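Local coordinates for protein alpha-14 giardin (Giardia lamblia, PDB 3CHJ) that binds calcium and, as an annexin, probably phospholipids, and may act as a calcium-regulated structural element linking the membrane bilayer to the underlying axoneme, at residues A[133-138]-A[148-153]; A[88-93]-A[129-134]; A[13-18]-A[33-38]; A[17-22]-A[49-54]. All coordinates share one frame; numbering follows the deposited sequence.

Contact 1 (A[133-138]-A[148-153]); sequences DVVRKD and LINAVA
An antiparallel helix pair of the all-helical annexin fold, helix 131-139 against helix 144-154, is joined here by Val135 and Arg136 meeting Ile149 and Asn150. The short segments run 166° apart, with their axes 9.7 Å apart at closest approach. Val135 does most from its side: CG1, set anti to the backbone N (chi1 168°), reaches across to Ile149 CD1 at 3.7 Å and also lies 3.4 Å from Asn150 OD1. The Val135 and Asn150 side chains pass alongside one another, pointing opposite ways. Asn150 OD1 rests over the Arg136 backbone too, 3.5 Å from Arg136 CA, while the extended Arg136 chain crosses the amide at about a right angle. Its guanidinium ends up 24° from the amide plane, with Asn150 ND2 approaching it obliquely. Leu108 of helix 101-108 touches both Val135 and Ile149. The amide is held from its nitrogen end, where Asn150 ND2 donates to Gly140 O and Asp141 OD1 just after helix 131-139. With ND2 bonded there, OD1 meets only carbon atoms of Val135 and Arg136 across these two segments, and the helices pack around a buried amide whose rotation is fixed by the chain between them.

Contact 2 (A[88-93]-A[129-134]); sequences ELIRGA and DSLGDV
Ile90 lays the tip of its side chain against Leu131, CD1 to CD1 at 3.9 Å, and the two side chains lie roughly perpendicular. This is packing between two helices of the annexin fold: helix 82-94 meets the first turn of helix 131-139, with helices 101-108 and 113-127 between them in the chain. Ile90 CG1 stands anti to the carbonyl carbon (chi1 -66°), which sends CD1 toward the start of the other helix, and Leu104 of helix 101-108 covers the same isoleucine from another direction. Leu131 CD2 stays 4.6 Å from Ile90 CD1, so the leucine turns mainly its CD1 branch to the isoleucine.

Next to this apolar patch, Arg91 reaches over to Asp129, just ahead of the helix. Its chain bends at the second torsion, and the guanidinium comes to the carboxylate edge-on, with Asp129 OD2 in its plane. Arg91 NH1 and Asp129 OD2 are 3.6 Å apart, a long salt bridge, but a water fills in: it accepts from Arg91 NH1 at 3.1 Å and donates to Asp129 OD2 at 2.6 Å. The two charges are therefore coupled both directly and through the solvent molecule, while Tyr123 and Tyr127 of helix 113-127 pack on the arginine chain. Between Asp129 and Leu131 sits Ser130, the N-cap of the helix, whose OG accepts from Asp133 N at 3.0 Å with an N-H...O angle of 156°.

Contact 3 (A[13-18]-A[33-38]); sequences TAVVQK and IEIARS
Lys18 and Ile35 lie alongside each other and point in opposite directions, so each side chain slides along the other instead of meeting it end to end. The lysine is fully extended, with CG anti to the backbone N (chi1 -169°), and its methylene groups run past the isoleucine's end: Ile35 CD1 sits 3.8 Å from Lys18 CD and 3.9 Å from Lys18 CG. It is the aliphatic part of the lysine that does the packing. Val15, one turn back on the same face, meets Ile35 in the same antiparallel fashion through its CG1, which is 3.9 Å from Ile35 CG2 and 4.1 Å from Ile35 CD1. Ile35 thus divides its branches, giving CG2 to the valine and CD1 to both neighbours.

This joins helix 12-24 to helix 31-38 in the annexin fold. Helix 41-55 closes the patch, with Met47 on Val15 and Leu44 on Ile35, and Met321, at the C-terminal end of the model, also touches Val15.

Away from the interface, helix 31-38 carries polar bonds of its own. Arg37 NH1 donates to Glu34 OE2 at 3.1 Å in a salt bridge; the oxygen lies in the guanidinium plane and is met on its syn side. Arg37 NH2 turns elsewhere, to Glu312 O. At the last turn, Ser38 OG donates back to Glu34 O at 2.8 Å, approaching from 42° above the carbonyl plane.

Contact 4 (A[17-22]-A[49-54]); sequences QKVVEA and RTFQAI
The Phe51 ring has methyl groups of Val19 and Val20 on opposite sides of its plane, both converging on the same ring atom and both arriving obliquely. Val19 CG1 lies 3.7 Å from Phe51 CE1, and Val20 CG2 lies 3.8 Å from that same CE1, with Phe51 CZ somewhat farther at 4.1 Å. The ring corner is therefore gripped between two consecutive valines. Phe51 reaches them because CG stands anti to the backbone N (chi1 -170°), which swings the ring out from helix 41-55 toward helix 12-24.

The two helices are part of the annexin fold, and helix 31-38 comes between them in the chain. Leu32, on that intervening helix, packs against Val19, and Leu59 of helix 59-64 touches both Val19 and Phe51. The ring also meets that of Phe62, their planes inclined at about 45°. In the two valines different branches do the work: the methyl used by Val19 is the one anti to its backbone N, whereas Val20 uses the one anti to its carbonyl carbon. Within helix 41-55, the Phe51 backbone O accepts from Thr55 OG1.

In the fold
The four contacts fall into two pairs. Contacts 3 and 4 both start from helix 12-24 and have centres 9 Å apart; they run together where Ile35 CD1 packs on Val19 CG2 and Val16 CG1 on Phe51 CD1, both at 3.7 Å. Contacts 1 and 2 share helix 131-139, likewise with centres 9 Å apart, and touch through Ala153 CB and Leu131 CD2 at 4.0 Å. The pairs do not touch: contacts 1 and 3 have centres about 37 Å apart, on opposite sides of the chain's centre, but the nearest atoms of contacts 2 and 4 are about 9 Å apart. The calcium site, Ala175, Thr178, Gly180, Glu185 and Glu224, lies outside all four.

Contact 1 (A[133-138]-A[148-153])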
loop_
_atom_site.group_PDB
_atom_site.type_symbol
_atom_site.label_atom_id
_atom_site.label_comp_id
_atom_site.label_asym_id
_atom_site.label_seq_id
_atom_site.Cartn_x
_atom_site.Cartn_y
_atom_site.Cartn_z
ATOM N N ASP A 133 5.713 -15.100 11.470
ATOM C CA ASP A 133 5.158 -16.409 11.692
ATOM C C ASP A 133 3.699 -16.499 11.285
ATOM O O ASP A 133 3.286 -17.495 10.685
ATOM C CB ASP A 133 5.306 -16.793 13.155
ATOM C CG ASP A 133 6.725 -17.203 13.524
ATOM O OD1 ASP A 133 7.608 -17.399 12.635
ATOM O OD2 ASP A 133 6.949 -17.345 14.745
ATOM N N VAL A 134 2.921 -15.455 11.589
ATOM C CA VAL A 134 1.504 -15.446 11.235
ATOM C C VAL A 134 1.355 -15.449 9.711
ATOM O O VAL A 134 0.520 -16.166 9.161
ATOM C CB VAL A 134 0.769 -14.236 11.845
ATOM C CG1 VAL A 134 -0.642 -14.134 11.287
ATOM C CG2 VAL A 134 0.725 -14.378 13.360
ATOM N N VAL A 135 2.189 -14.666 9.031
ATOM C CA VAL A 135 2.111 -14.579 7.577
ATOM C C VAL A 135 2.449 -15.935 6.958
ATOM O O VAL A 135 1.734 -16.405 6.069
ATOM C CB VAL A 135 3.030 -13.464 7.027
ATOM C CG1 VAL A 135 3.180 -13.581 5.473
ATOM C CG2 VAL A 135 2.477 -12.079 7.436
ATOM N N ARG A 136 3.528 -16.562 7.421
ATOM C CA ARG A 136 3.934 -17.859 6.872
ATOM C C ARG A 136 2.905 -18.967 7.159
ATOM O O ARG A 136 2.609 -19.807 6.301
ATOM C CB ARG A 136 5.308 -18.245 7.401
ATOM C CG ARG A 136 5.862 -19.476 6.720
ATOM C CD ARG A 136 7.244 -19.805 7.235
ATOM N NE ARG A 136 7.866 -20.822 6.387
ATOM C CZ ARG A 136 8.842 -20.585 5.513
ATOM N NH1 ARG A 136 9.339 -19.360 5.356
ATOM N NH2 ARG A 136 9.335 -21.589 4.800
ATOM N N LYS A 137 2.371 -18.987 8.373
ATOM C CA LYS A 137 1.368 -19.995 8.746
ATOM C C LYS A 137 0.127 -19.923 7.850
ATOM O O LYS A 137 -0.413 -20.953 7.416
ATOM C CB LYS A 137 0.992 -19.823 10.218
ATOM C CG LYS A 137 -0.124 -20.737 10.715
ATOM C CD LYS A 137 -0.272 -20.597 12.230
ATOM C CE LYS A 137 -1.074 -19.367 12.606
ATOM N NZ LYS A 137 -2.533 -19.592 12.439
ATOM N N ASP A 138 -0.283 -18.703 7.529
ATOM C CA ASP A 138 -1.497 -18.489 6.758
ATOM C C ASP A 138 -1.281 -18.628 5.261
ATOM O O ASP A 138 -2.173 -19.096 4.556
ATOM C CB ASP A 138 -2.117 -17.135 7.115
ATOM C CG ASP A 138 -2.582 -17.083 8.563
ATOM O OD1 ASP A 138 -2.928 -18.135 9.128
ATOM O OD2 ASP A 138 -2.591 -15.985 9.134
ATOM N N LEU A 148 7.891 -14.533 -1.667
ATOM C CA LEU A 148 8.325 -13.147 -1.737
ATOM C C LEU A 148 7.940 -12.399 -0.457
ATOM O O LEU A 148 8.803 -11.755 0.158
ATOM C CB LEU A 148 7.766 -12.450 -2.989
ATOM C CG LEU A 148 8.119 -10.972 -3.114
ATOM C CD1 LEU A 148 9.638 -10.780 -3.221
ATOM C CD2 LEU A 148 7.418 -10.400 -4.304
ATOM N N ILE A 149 6.661 -12.440 -0.059
ATOM C CA ILE A 149 6.274 -11.701 1.154
ATOM C C ILE A 149 6.903 -12.295 2.429
ATOM O O ILE A 149 7.195 -11.547 3.350
ATOM C CB ILE A 149 4.760 -11.475 1.317
ATOM C CG1 ILE A 149 4.026 -12.804 1.585
ATOM C CG2 ILE A 149 4.222 -10.721 0.106
ATOM C CD1 ILE A 149 2.522 -12.607 1.930
ATOM N N ASN A 150 7.110 -13.617 2.478
ATOM C CA ASN A 150 7.812 -14.203 3.626
ATOM C C ASN A 150 9.248 -13.686 3.706
ATOM O O ASN A 150 9.755 -13.376 4.812
ATOM C CB ASN A 150 7.837 -15.734 3.539
ATOM C CG ASN A 150 6.490 -16.359 3.819
ATOM O OD1 ASN A 150 5.652 -15.797 4.551
ATOM N ND2 ASN A 150 6.268 -17.526 3.249
ATOM N N ALA A 151 9.920 -13.595 2.558
ATOM C CA ALA A 151 11.294 -13.098 2.551
ATOM C C ALA A 151 11.346 -11.641 3.013
ATOM O O ALA A 151 12.260 -11.207 3.735
ATOM C CB ALA A 151 11.900 -13.244 1.177
ATOM N N VAL A 152 10.398 -10.847 2.545
ATOM C CA VAL A 152 10.332 -9.457 2.950
ATOM C C VAL A 152 9.983 -9.321 4.439
ATOM O O VAL A 152 10.591 -8.515 5.156
ATOM C CB VAL A 152 9.319 -8.690 2.066
ATOM C CG1 VAL A 152 9.000 -7.314 2.634
ATOM C CG2 VAL A 152 9.864 -8.600 0.648
ATOM N N ALA A 153 9.015 -10.114 4.898
ATOM C CA ALA A 153 8.573 -10.030 6.291
ATOM C C ALA A 153 9.692 -10.298 7.291
ATOM O O ALA A 153 9.678 -9.711 8.360
ATOM C CB ALA A 153 7.376 -10.958 6.555
#

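Contact 2 (A[88-93]-A[129-134])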
loop_
_atom_site.group_PDB
_atom_site.type_symbol
_atom_site.label_atom_id
_atom_site.label_comp_id
_atom_site.label_asym_id
_atom_site.label_seq_id
_atom_site.Cartn_x
_atom_site.Cartn_y
_atom_site.Cartn_z
ATOM N N GLU A 88 -2.565 -3.372 12.026
ATOM C CA GLU A 88 -4.000 -3.683 12.048
ATOM C C GLU A 88 -4.466 -4.322 10.740
ATOM O O GLU A 88 -5.312 -5.225 10.759
ATOM C CB GLU A 88 -4.836 -2.456 12.363
ATOM C CG GLU A 88 -4.555 -1.908 13.757
ATOM C CD GLU A 88 -5.373 -0.668 14.062
ATOM O OE1 GLU A 88 -6.213 -0.308 13.221
ATOM O OE2 GLU A 88 -5.174 -0.068 15.142
ATOM N N LEU A 89 -3.910 -3.870 9.618
ATOM C CA LEU A 89 -4.266 -4.476 8.324
ATOM C C LEU A 89 -3.790 -5.931 8.238
ATOM O O LEU A 89 -4.522 -6.793 7.783
ATOM C CB LEU A 89 -3.689 -3.681 7.147
ATOM C CG LEU A 89 -4.316 -2.297 6.951
ATOM C CD1 LEU A 89 -3.507 -1.483 5.930
ATOM C CD2 LEU A 89 -5.762 -2.423 6.479
ATOM N N ILE A 90 -2.563 -6.192 8.680
ATOM C CA ILE A 90 -2.043 -7.579 8.700
ATOM C C ILE A 90 -2.862 -8.473 9.635
ATOM O O ILE A 90 -3.207 -9.592 9.277
ATOM C CB ILE A 90 -0.553 -7.608 9.091
ATOM C CG1 ILE A 90 0.264 -6.934 7.999
ATOM C CG2 ILE A 90 -0.089 -9.040 9.375
ATOM C CD1 ILE A 90 1.671 -6.610 8.462
ATOM N N ARG A 91 -3.195 -7.958 10.814
ATOM C CA ARG A 91 -4.063 -8.671 11.746
ATOM C C ARG A 91 -5.437 -8.985 11.127
ATOM O O ARG A 91 -5.914 -10.131 11.201
ATOM C CB ARG A 91 -4.229 -7.844 13.011
ATOM C CG ARG A 91 -5.206 -8.444 14.023
ATOM C CD ARG A 91 -4.654 -9.669 14.755
ATOM N NE ARG A 91 -5.597 -10.075 15.807
ATOM C CZ ARG A 91 -5.344 -10.943 16.780
ATOM N NH1 ARG A 91 -4.163 -11.527 16.889
ATOM N NH2 ARG A 91 -6.296 -11.225 17.663
ATOM N N GLY A 92 -6.055 -7.975 10.516
ATOM C CA GLY A 92 -7.353 -8.137 9.853
ATOM C C GLY A 92 -7.310 -9.192 8.764
ATOM O O GLY A 92 -8.287 -9.926 8.543
ATOM N N ALA A 93 -6.168 -9.295 8.086
ATOM C CA ALA A 93 -6.033 -10.207 6.957
ATOM C C ALA A 93 -5.758 -11.645 7.394
ATOM O O ALA A 93 -5.819 -12.557 6.573
ATOM C CB ALA A 93 -4.923 -9.725 6.014
ATOM N N ASP A 129 2.118 -12.056 18.912
ATOM C CA ASP A 129 2.411 -12.980 17.823
ATOM C C ASP A 129 3.549 -12.423 17.010
ATOM O O ASP A 129 3.726 -11.207 16.937
ATOM C CB ASP A 129 1.219 -13.076 16.865
ATOM C CG ASP A 129 0.037 -13.798 17.460
ATOM O OD1 ASP A 129 0.217 -14.675 18.343
ATOM O OD2 ASP A 129 -1.089 -13.486 17.023
ATOM N N SER A 130 4.290 -13.319 16.366
ATOM C CA SER A 130 5.309 -12.909 15.403
ATOM C C SER A 130 4.643 -12.578 14.073
ATOM O O SER A 130 3.867 -13.368 13.565
ATOM C CB SER A 130 6.297 -14.051 15.193
ATOM O OG SER A 130 6.974 -13.954 13.937
ATOM N N LEU A 131 4.953 -11.413 13.522
ATOM C CA LEU A 131 4.399 -11.024 12.227
ATOM C C LEU A 131 4.827 -12.033 11.141
ATOM O O LEU A 131 3.984 -12.521 10.374
ATOM C CB LEU A 131 4.871 -9.601 11.905
ATOM C CG LEU A 131 4.382 -8.903 10.640
ATOM C CD1 LEU A 131 4.664 -7.417 10.776
ATOM C CD2 LEU A 131 5.097 -9.452 9.441
ATOM N N GLY A 132 6.118 -12.359 11.093
ATOM C CA GLY A 132 6.620 -13.318 10.111
ATOM C C GLY A 132 5.918 -14.655 10.234
ATOM O O GLY A 132 5.544 -15.275 9.238
ATOM N N ASP A 133 5.713 -15.100 11.470
ATOM C CA ASP A 133 5.158 -16.409 11.692
ATOM C C ASP A 133 3.699 -16.499 11.285
ATOM O O ASP A 133 3.286 -17.495 10.685
ATOM C CB ASP A 133 5.306 -16.793 13.155
ATOM C CG ASP A 133 6.725 -17.203 13.524
ATOM O OD1 ASP A 133 7.608 -17.399 12.635
ATOM O OD2 ASP A 133 6.949 -17.345 14.745
ATOM N N VAL A 134 2.921 -15.455 11.589
ATOM C CA VAL A 134 1.504 -15.446 11.235
ATOM C C VAL A 134 1.355 -15.449 9.711
ATOM O O VAL A 134 0.520 -16.166 9.161
ATOM C CB VAL A 134 0.769 -14.236 11.845
ATOM C CG1 VAL A 134 -0.642 -14.134 11.287
ATOM C CG2 VAL A 134 0.725 -14.378 13.360
HETATM O O HOH W 1 -1.923 -12.229 14.876
#

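Contact 3 (A[13-18]-A[33-38])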
loop_
_atom_site.group_PDB
_atom_site.type_symbol
_atom_site.label_atom_id
_atom_site.label_comp_id
_atom_site.label_asym_id
_atom_site.label_seq_id
_atom_site.Cartn_x
_atom_site.Cartn_y
_atom_site.Cartn_z
ATOM N N THR A 13 -9.851 20.616 20.611
ATOM C CA THR A 13 -11.285 20.750 20.895
ATOM C C THR A 13 -12.046 21.267 19.665
ATOM O O THR A 13 -13.125 20.757 19.328
ATOM C CB THR A 13 -11.516 21.667 22.126
ATOM O OG1 THR A 13 -10.741 21.175 23.221
ATOM C CG2 THR A 13 -12.983 21.667 22.541
ATOM N N ALA A 14 -11.450 22.256 18.994
ATOM C CA ALA A 14 -11.979 22.829 17.755
ATOM C C ALA A 14 -12.064 21.803 16.613
ATOM O O ALA A 14 -13.063 21.745 15.879
ATOM C CB ALA A 14 -11.134 24.030 17.338
ATOM N N VAL A 15 -11.028 20.980 16.467
ATOM C CA VAL A 15 -11.038 19.940 15.436
ATOM C C VAL A 15 -12.105 18.869 15.732
ATOM O O VAL A 15 -12.783 18.404 14.816
ATOM C CB VAL A 15 -9.630 19.323 15.198
ATOM C CG1 VAL A 15 -9.694 18.207 14.151
ATOM C CG2 VAL A 15 -8.667 20.395 14.744
ATOM N N VAL A 16 -12.270 18.513 17.006
ATOM C CA VAL A 16 -13.343 17.604 17.426
ATOM C C VAL A 16 -14.721 18.139 17.004
ATOM O O VAL A 16 -15.544 17.394 16.443
ATOM C CB VAL A 16 -13.269 17.309 18.951
ATOM C CG1 VAL A 16 -14.538 16.622 19.466
ATOM C CG2 VAL A 16 -12.043 16.445 19.254
ATOM N N GLN A 17 -14.969 19.428 17.248
ATOM C CA GLN A 17 -16.269 20.001 16.880
ATOM C C GLN A 17 -16.466 20.007 15.361
ATOM O O GLN A 17 -17.586 19.822 14.874
ATOM C CB GLN A 17 -16.501 21.379 17.527
ATOM C CG GLN A 17 -15.638 22.534 17.014
ATOM C CD GLN A 17 -16.294 23.346 15.886
ATOM O OE1 GLN A 17 -17.332 23.991 16.085
ATOM N NE2 GLN A 17 -15.670 23.340 14.710
ATOM N N LYS A 18 -15.367 20.148 14.620
ATOM C CA LYS A 18 -15.444 20.117 13.162
ATOM C C LYS A 18 -15.847 18.715 12.673
ATOM O O LYS A 18 -16.608 18.570 11.701
ATOM C CB LYS A 18 -14.110 20.529 12.540
ATOM C CG LYS A 18 -14.206 20.782 11.053
ATOM C CD LYS A 18 -12.884 21.301 10.483
ATOM C CE LYS A 18 -13.043 21.706 9.030
ATOM N NZ LYS A 18 -11.715 21.992 8.403
ATOM N N ILE A 33 -12.087 14.531 5.529
ATOM C CA ILE A 33 -10.950 14.278 4.642
ATOM C C ILE A 33 -9.976 15.451 4.651
ATOM O O ILE A 33 -8.754 15.253 4.692
ATOM C CB ILE A 33 -11.426 13.972 3.210
ATOM C CG1 ILE A 33 -12.350 12.747 3.181
ATOM C CG2 ILE A 33 -10.241 13.792 2.280
ATOM C CD1 ILE A 33 -11.750 11.434 3.753
ATOM N N GLU A 34 -10.512 16.677 4.649
ATOM C CA GLU A 34 -9.668 17.862 4.820
ATOM C C GLU A 34 -8.842 17.796 6.104
ATOM O O GLU A 34 -7.633 18.084 6.108
ATOM C CB GLU A 34 -10.498 19.151 4.716
ATOM C CG GLU A 34 -11.124 19.358 3.325
ATOM C CD GLU A 34 -10.109 19.703 2.210
ATOM O OE1 GLU A 34 -10.553 20.232 1.162
ATOM O OE2 GLU A 34 -8.891 19.437 2.345
ATOM N N ILE A 35 -9.472 17.363 7.194
ATOM C CA ILE A 35 -8.774 17.213 8.455
ATOM C C ILE A 35 -7.616 16.187 8.296
ATOM O O ILE A 35 -6.491 16.422 8.722
ATOM C CB ILE A 35 -9.769 16.831 9.579
ATOM C CG1 ILE A 35 -10.657 18.036 9.932
ATOM C CG2 ILE A 35 -9.060 16.382 10.819
ATOM C CD1 ILE A 35 -11.913 17.665 10.762
ATOM N N ALA A 36 -7.883 15.065 7.622
ATOM C CA ALA A 36 -6.834 14.063 7.419
ATOM C C ALA A 36 -5.652 14.591 6.624
ATOM O O ALA A 36 -4.514 14.193 6.886
ATOM C CB ALA A 36 -7.395 12.799 6.749
ATOM N N ARG A 37 -5.933 15.465 5.661
ATOM C CA ARG A 37 -4.899 16.022 4.782
ATOM C C ARG A 37 -4.114 17.156 5.441
ATOM O O ARG A 37 -3.013 17.492 4.981
ATOM C CB ARG A 37 -5.526 16.563 3.510
ATOM C CG ARG A 37 -6.152 15.528 2.635
ATOM C CD ARG A 37 -6.879 16.223 1.511
ATOM N NE ARG A 37 -6.010 16.578 0.384
ATOM C CZ ARG A 37 -6.063 17.725 -0.294
ATOM N NH1 ARG A 37 -6.883 18.708 0.079
ATOM N NH2 ARG A 37 -5.246 17.921 -1.324
ATOM N N SER A 38 -4.707 17.767 6.474
ATOM C CA SER A 38 -4.185 19.023 7.062
ATOM C C SER A 38 -3.261 18.833 8.259
ATOM O O SER A 38 -2.530 19.761 8.624
ATOM C CB SER A 38 -5.350 19.925 7.491
ATOM O OG SER A 38 -6.062 20.379 6.368
#

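Contact 4 (A[17-22]-A[49-54])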
loop_
_atom_site.group_PDB
_atom_site.type_symbol
_atom_site.label_atom_id
_atom_site.label_comp_id
_atom_site.label_asym_id
_atom_site.label_seq_id
_atom_site.Cartn_x
_atom_site.Cartn_y
_atom_site.Cartn_z
ATOM N N GLN A 17 -14.969 19.428 17.248
ATOM C CA GLN A 17 -16.269 20.001 16.880
ATOM C C GLN A 17 -16.466 20.007 15.361
ATOM O O GLN A 17 -17.586 19.822 14.874
ATOM C CB GLN A 17 -16.501 21.379 17.527
ATOM C CG GLN A 17 -15.638 22.534 17.014
ATOM C CD GLN A 17 -16.294 23.346 15.886
ATOM O OE1 GLN A 17 -17.332 23.991 16.085
ATOM N NE2 GLN A 17 -15.670 23.340 14.710
ATOM N N LYS A 18 -15.367 20.148 14.620
ATOM C CA LYS A 18 -15.444 20.117 13.162
ATOM C C LYS A 18 -15.847 18.715 12.673
ATOM O O LYS A 18 -16.608 18.570 11.701
ATOM C CB LYS A 18 -14.110 20.529 12.540
ATOM C CG LYS A 18 -14.206 20.782 11.053
ATOM C CD LYS A 18 -12.884 21.301 10.483
ATOM C CE LYS A 18 -13.043 21.706 9.030
ATOM N NZ LYS A 18 -11.715 21.992 8.403
ATOM N N VAL A 19 -15.312 17.693 13.341
ATOM C CA VAL A 19 -15.661 16.297 13.067
ATOM C C VAL A 19 -17.151 16.038 13.353
ATOM O O VAL A 19 -17.868 15.493 12.510
ATOM C CB VAL A 19 -14.753 15.317 13.869
ATOM C CG1 VAL A 19 -15.257 13.879 13.775
ATOM C CG2 VAL A 19 -13.301 15.423 13.364
ATOM N N VAL A 20 -17.609 16.469 14.524
ATOM C CA VAL A 20 -19.030 16.397 14.869
ATOM C C VAL A 20 -19.912 17.047 13.789
ATOM O O VAL A 20 -20.826 16.423 13.268
ATOM C CB VAL A 20 -19.286 17.051 16.241
ATOM C CG1 VAL A 20 -20.786 17.219 16.484
ATOM C CG2 VAL A 20 -18.668 16.202 17.335
ATOM N N GLU A 21 -19.604 18.281 13.429
ATOM C CA GLU A 21 -20.416 19.002 12.457
ATOM C C GLU A 21 -20.401 18.351 11.076
ATOM O O GLU A 21 -21.410 18.330 10.372
ATOM C CB GLU A 21 -19.994 20.466 12.409
ATOM C CG GLU A 21 -20.351 21.200 13.718
ATOM C CD GLU A 21 -19.966 22.664 13.728
ATOM O OE1 GLU A 21 -19.580 23.206 12.666
ATOM O OE2 GLU A 21 -20.061 23.290 14.811
ATOM N N ALA A 22 -19.257 17.784 10.709
ATOM C CA ALA A 22 -19.116 17.110 9.426
ATOM C C ALA A 22 -20.070 15.937 9.263
ATOM O O ALA A 22 -20.502 15.637 8.158
ATOM C CB ALA A 22 -17.661 16.646 9.229
ATOM N N ARG A 49 -8.592 10.262 20.208
ATOM C CA ARG A 49 -8.614 9.940 21.627
ATOM C C ARG A 49 -9.399 11.005 22.396
ATOM O O ARG A 49 -10.199 10.689 23.276
ATOM C CB ARG A 49 -7.186 9.815 22.163
ATOM C CG ARG A 49 -6.492 8.501 21.807
ATOM C CD ARG A 49 -4.980 8.647 21.963
ATOM N NE ARG A 49 -4.261 7.396 21.733
ATOM C CZ ARG A 49 -2.949 7.250 21.920
ATOM N NH1 ARG A 49 -2.221 8.278 22.340
ATOM N NH2 ARG A 49 -2.375 6.073 21.698
ATOM N N THR A 50 -9.199 12.262 22.028
ATOM C CA THR A 50 -9.837 13.401 22.701
ATOM C C THR A 50 -11.345 13.463 22.409
ATOM O O THR A 50 -12.128 13.920 23.247
ATOM C CB THR A 50 -9.131 14.720 22.307
ATOM O OG1 THR A 50 -7.752 14.639 22.687
ATOM C CG2 THR A 50 -9.755 15.936 22.998
ATOM N N PHE A 51 -11.733 12.994 21.221
ATOM C CA PHE A 51 -13.143 12.931 20.809
ATOM C C PHE A 51 -14.017 12.244 21.859
ATOM O O PHE A 51 -15.084 12.752 22.223
ATOM C CB PHE A 51 -13.266 12.189 19.472
ATOM C CG PHE A 51 -14.641 12.267 18.851
ATOM C CD1 PHE A 51 -14.945 13.271 17.937
ATOM C CD2 PHE A 51 -15.622 11.331 19.168
ATOM C CE1 PHE A 51 -16.207 13.351 17.354
ATOM C CE2 PHE A 51 -16.898 11.409 18.596
ATOM C CZ PHE A 51 -17.184 12.418 17.689
ATOM N N GLN A 52 -13.563 11.081 22.322
ATOM C CA GLN A 52 -14.256 10.326 23.357
ATOM C C GLN A 52 -14.372 11.134 24.652
ATOM O O GLN A 52 -15.442 11.201 25.247
ATOM C CB GLN A 52 -13.552 8.980 23.603
ATOM C CG GLN A 52 -13.824 8.335 24.979
ATOM C CD GLN A 52 -15.298 8.051 25.235
ATOM O OE1 GLN A 52 -16.075 7.835 24.302
ATOM N NE2 GLN A 52 -15.687 8.047 26.507
ATOM N N ALA A 53 -13.267 11.750 25.071
ATOM C CA ALA A 53 -13.239 12.527 26.309
ATOM C C ALA A 53 -14.245 13.685 26.266
ATOM O O ALA A 53 -14.973 13.920 27.236
ATOM C CB ALA A 53 -11.824 13.040 26.587
ATOM N N ILE A 54 -14.288 14.378 25.127
ATOM C CA ILE A 54 -15.160 15.542 24.917
ATOM C C ILE A 54 -16.644 15.182 24.717
ATOM O O ILE A 54 -17.520 15.799 25.329
ATOM C CB ILE A 54 -14.636 16.437 23.753
ATOM C CG1 ILE A 54 -13.352 17.154 24.178
ATOM C CG2 ILE A 54 -15.696 17.461 23.294
ATOM C CD1 ILE A 54 -12.739 18.018 23.108
#